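Local coordinates for protein ABC-type metal ion transport system, periplasmic component (Vibrio vulnificus, PDB 3K2D) that binds methionine between its two alpha/beta domains, probably as the substrate-binding lipoprotein of an ABC importer, and activates Toll-like receptor 2, at residues 128-133 / 143-148. The protein carries 4 engineered substitutions. Residues are numbered along the deposited sequence; the frame is centred on the assembly and turned at random.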
loop_
_atom_site.group_PDB
_atom_site.type_symbol
_atom_site.label_atom_id
_atom_site.label_comp_id
_atom_site.label_asym_id
_atom_site.label_seq_id
_atom_site.Cartn_x
_atom_site.Cartn_y
_atom_site.Cartn_z
ATOM N N GLY A 128 6.729 9.916 -19.066
ATOM C CA GLY A 128 7.580 10.043 -20.230
ATOM C C GLY A 128 9.050 9.886 -19.895
ATOM O O GLY A 128 9.907 10.212 -20.716
ATOM N N LEU A 129 9.352 9.394 -18.698
ATOM C CA LEU A 129 10.741 9.213 -18.291
ATOM C C LEU A 129 11.329 7.969 -18.930
ATOM O O LEU A 129 12.532 7.883 -19.157
ATOM C CB LEU A 129 10.843 9.096 -16.771
ATOM C CG LEU A 129 10.576 10.369 -15.972
ATOM C CD1 LEU A 129 10.511 10.022 -14.496
ATOM C CD2 LEU A 129 11.680 11.397 -16.238
ATOM N N ILE A 130 10.471 6.998 -19.213
ATOM C CA ILE A 130 10.907 5.751 -19.834
ATOM C C ILE A 130 9.765 5.158 -20.636
ATOM O O ILE A 130 8.619 5.585 -20.514
ATOM C CB ILE A 130 11.309 4.693 -18.793
ATOM C CG1 ILE A 130 10.090 4.320 -17.948
ATOM C CG2 ILE A 130 12.438 5.206 -17.926
ATOM C CD1 ILE A 130 10.014 2.856 -17.606
ATOM N N LYS A 131 10.081 4.174 -21.462
ATOM C CA LYS A 131 9.054 3.509 -22.239
ATOM C C LYS A 131 9.214 2.011 -21.995
ATOM O O LYS A 131 10.340 1.515 -21.900
ATOM C CB LYS A 131 9.195 3.838 -23.727
ATOM C CG LYS A 131 8.007 3.355 -24.533
ATOM C CD LYS A 131 8.126 3.635 -26.022
ATOM C CE LYS A 131 6.959 2.972 -26.779
ATOM N NZ LYS A 131 6.879 1.484 -26.542
ATOM N N LEU A 132 8.093 1.301 -21.861
ATOM C CA LEU A 132 8.116 -0.146 -21.620
ATOM C C LEU A 132 7.615 -0.895 -22.847
ATOM O O LEU A 132 6.884 -0.334 -23.660
ATOM C CB LEU A 132 7.239 -0.491 -20.419
ATOM C CG LEU A 132 7.693 0.168 -19.117
ATOM C CD1 LEU A 132 6.574 0.123 -18.091
ATOM C CD2 LEU A 132 8.945 -0.532 -18.596
ATOM N N ARG A 133 7.998 -2.159 -22.984
ATOM C CA ARG A 133 7.556 -2.941 -24.126
ATOM C C ARG A 133 6.035 -2.964 -24.198
ATOM O O ARG A 133 5.354 -2.850 -23.193
ATOM C CB ARG A 133 8.113 -4.365 -24.063
ATOM C CG ARG A 133 7.507 -5.275 -23.021
ATOM C CD ARG A 133 8.334 -6.545 -22.938
ATOM N NE ARG A 133 7.734 -7.550 -22.068
ATOM C CZ ARG A 133 6.673 -8.282 -22.391
ATOM N NH1 ARG A 133 6.092 -8.124 -23.572
ATOM N NH2 ARG A 133 6.190 -9.170 -21.533
ATOM N N ARG A 143 14.035 -5.176 -17.196
ATOM C CA ARG A 143 14.289 -5.891 -18.435
ATOM C C ARG A 143 13.253 -5.500 -19.466
ATOM O O ARG A 143 13.441 -5.753 -20.650
ATOM C CB ARG A 143 14.256 -7.413 -18.228
ATOM C CG ARG A 143 15.462 -7.966 -17.485
ATOM C CD ARG A 143 15.472 -9.489 -17.495
ATOM N NE ARG A 143 14.252 -10.047 -16.915
ATOM C CZ ARG A 143 13.994 -10.093 -15.611
ATOM N NH1 ARG A 143 14.880 -9.620 -14.737
ATOM N NH2 ARG A 143 12.838 -10.592 -15.184
ATOM N N ASP A 144 12.169 -4.865 -19.026
ATOM C CA ASP A 144 11.115 -4.457 -19.958
ATOM C C ASP A 144 11.258 -3.049 -20.528
ATOM O O ASP A 144 10.447 -2.632 -21.365
ATOM C CB ASP A 144 9.739 -4.596 -19.307
ATOM C CG ASP A 144 9.421 -6.022 -18.944
ATOM O OD1 ASP A 144 9.521 -6.882 -19.836
ATOM O OD2 ASP A 144 9.078 -6.289 -17.773
ATOM N N ILE A 145 12.284 -2.322 -20.096
ATOM C CA ILE A 145 12.488 -0.963 -20.582
ATOM C C ILE A 145 12.995 -0.937 -22.028
ATOM O O ILE A 145 13.990 -1.573 -22.358
ATOM C CB ILE A 145 13.483 -0.208 -19.675
ATOM C CG1 ILE A 145 12.868 -0.033 -18.283
ATOM C CG2 ILE A 145 13.848 1.138 -20.307
ATOM C CD1 ILE A 145 13.876 0.290 -17.201
ATOM N N VAL A 146 12.316 -0.202 -22.895
ATOM C CA VAL A 146 12.753 -0.148 -24.289
ATOM C C VAL A 146 13.219 1.237 -24.698
ATOM O O VAL A 146 13.606 1.450 -25.841
ATOM C CB VAL A 146 11.631 -0.601 -25.275
ATOM C CG1 VAL A 146 11.173 -1.995 -24.918
ATOM C CG2 VAL A 146 10.460 0.384 -25.252
ATOM N N GLU A 147 13.167 2.176 -23.763
ATOM C CA GLU A 147 13.594 3.537 -24.035
ATOM C C GLU A 147 13.857 4.238 -22.713
ATOM O O GLU A 147 13.045 4.170 -21.787
ATOM C CB GLU A 147 12.533 4.279 -24.844
ATOM C CG GLU A 147 13.129 5.385 -25.701
ATOM C CD GLU A 147 12.104 6.116 -26.557
ATOM O OE1 GLU A 147 11.448 5.468 -27.409
ATOM O OE2 GLU A 147 11.964 7.346 -26.375
ATOM N N ASN A 148 15.009 4.900 -22.635
ATOM C CA ASN A 148 15.452 5.593 -21.430
ATOM C C ASN A 148 16.247 6.827 -21.853
ATOM O O ASN A 148 17.467 6.880 -21.702
ATOM C CB ASN A 148 16.338 4.645 -20.615
ATOM C CG ASN A 148 16.789 5.238 -19.302
ATOM O OD1 ASN A 148 16.395 6.348 -18.931
ATOM N ND2 ASN A 148 17.620 4.494 -18.580
HETATM O O HOH W 1 14.954 8.859 -19.222
#
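Ile130, Leu132 and Ile145 form the apolar side of this ribbon. Ile145 CG1 meets Leu132 CD2 at 4.0 Å and Ile130 CD1 at a similar distance. The two isoleucine side chains cross at about a right angle. In Ile130, chi1 (63°) sets CG1 between the backbone N and carbonyl carbon, and chi2 (142°) turns CD1 to Ile145. Helix 114-126 backs this side: Leu124 touches Ile130, and Leu122 touches Leu132. Lys131 N donates to Glu147 O at 3.0 Å. Lys131 O takes a nearly straight bond from Val146 N (2.8 Å, 166° at the hydrogen) and a weak one from Glu147 N. Val146 and Glu147 therefore both face Lys131, a classic beta bulge in a two-stranded antiparallel ribbon. The ribbon follows helix 114-126, which ends in a Schellman motif at Gly128, and is separate from the two five-stranded sheets. The first turns of that helix carry the methionine-pocket residues Asn116 and Arg119. The other face is more exposed. Lys131 and Glu147 are close at their base, CB to CB 3.5 Å, but part further out: Lys131 NZ stays 6.1 Å from Glu147 OE1. The Lys131 chain passes obliquely over Val146 CG2, touching it with CB, CG, CD and NZ. At the ribbon's end Arg133 NE donates to Asp144 OD1 at 2.9 Å in a salt bridge. The oxygen lies in the guanidinium plane, yet NE reaches it from above the carboxylate plane. Thr141 N holds Asp144 OD2. Beyond the bulge, a water donates to Leu129 O and Asn148 OD1, which also accepts from Ile152 N.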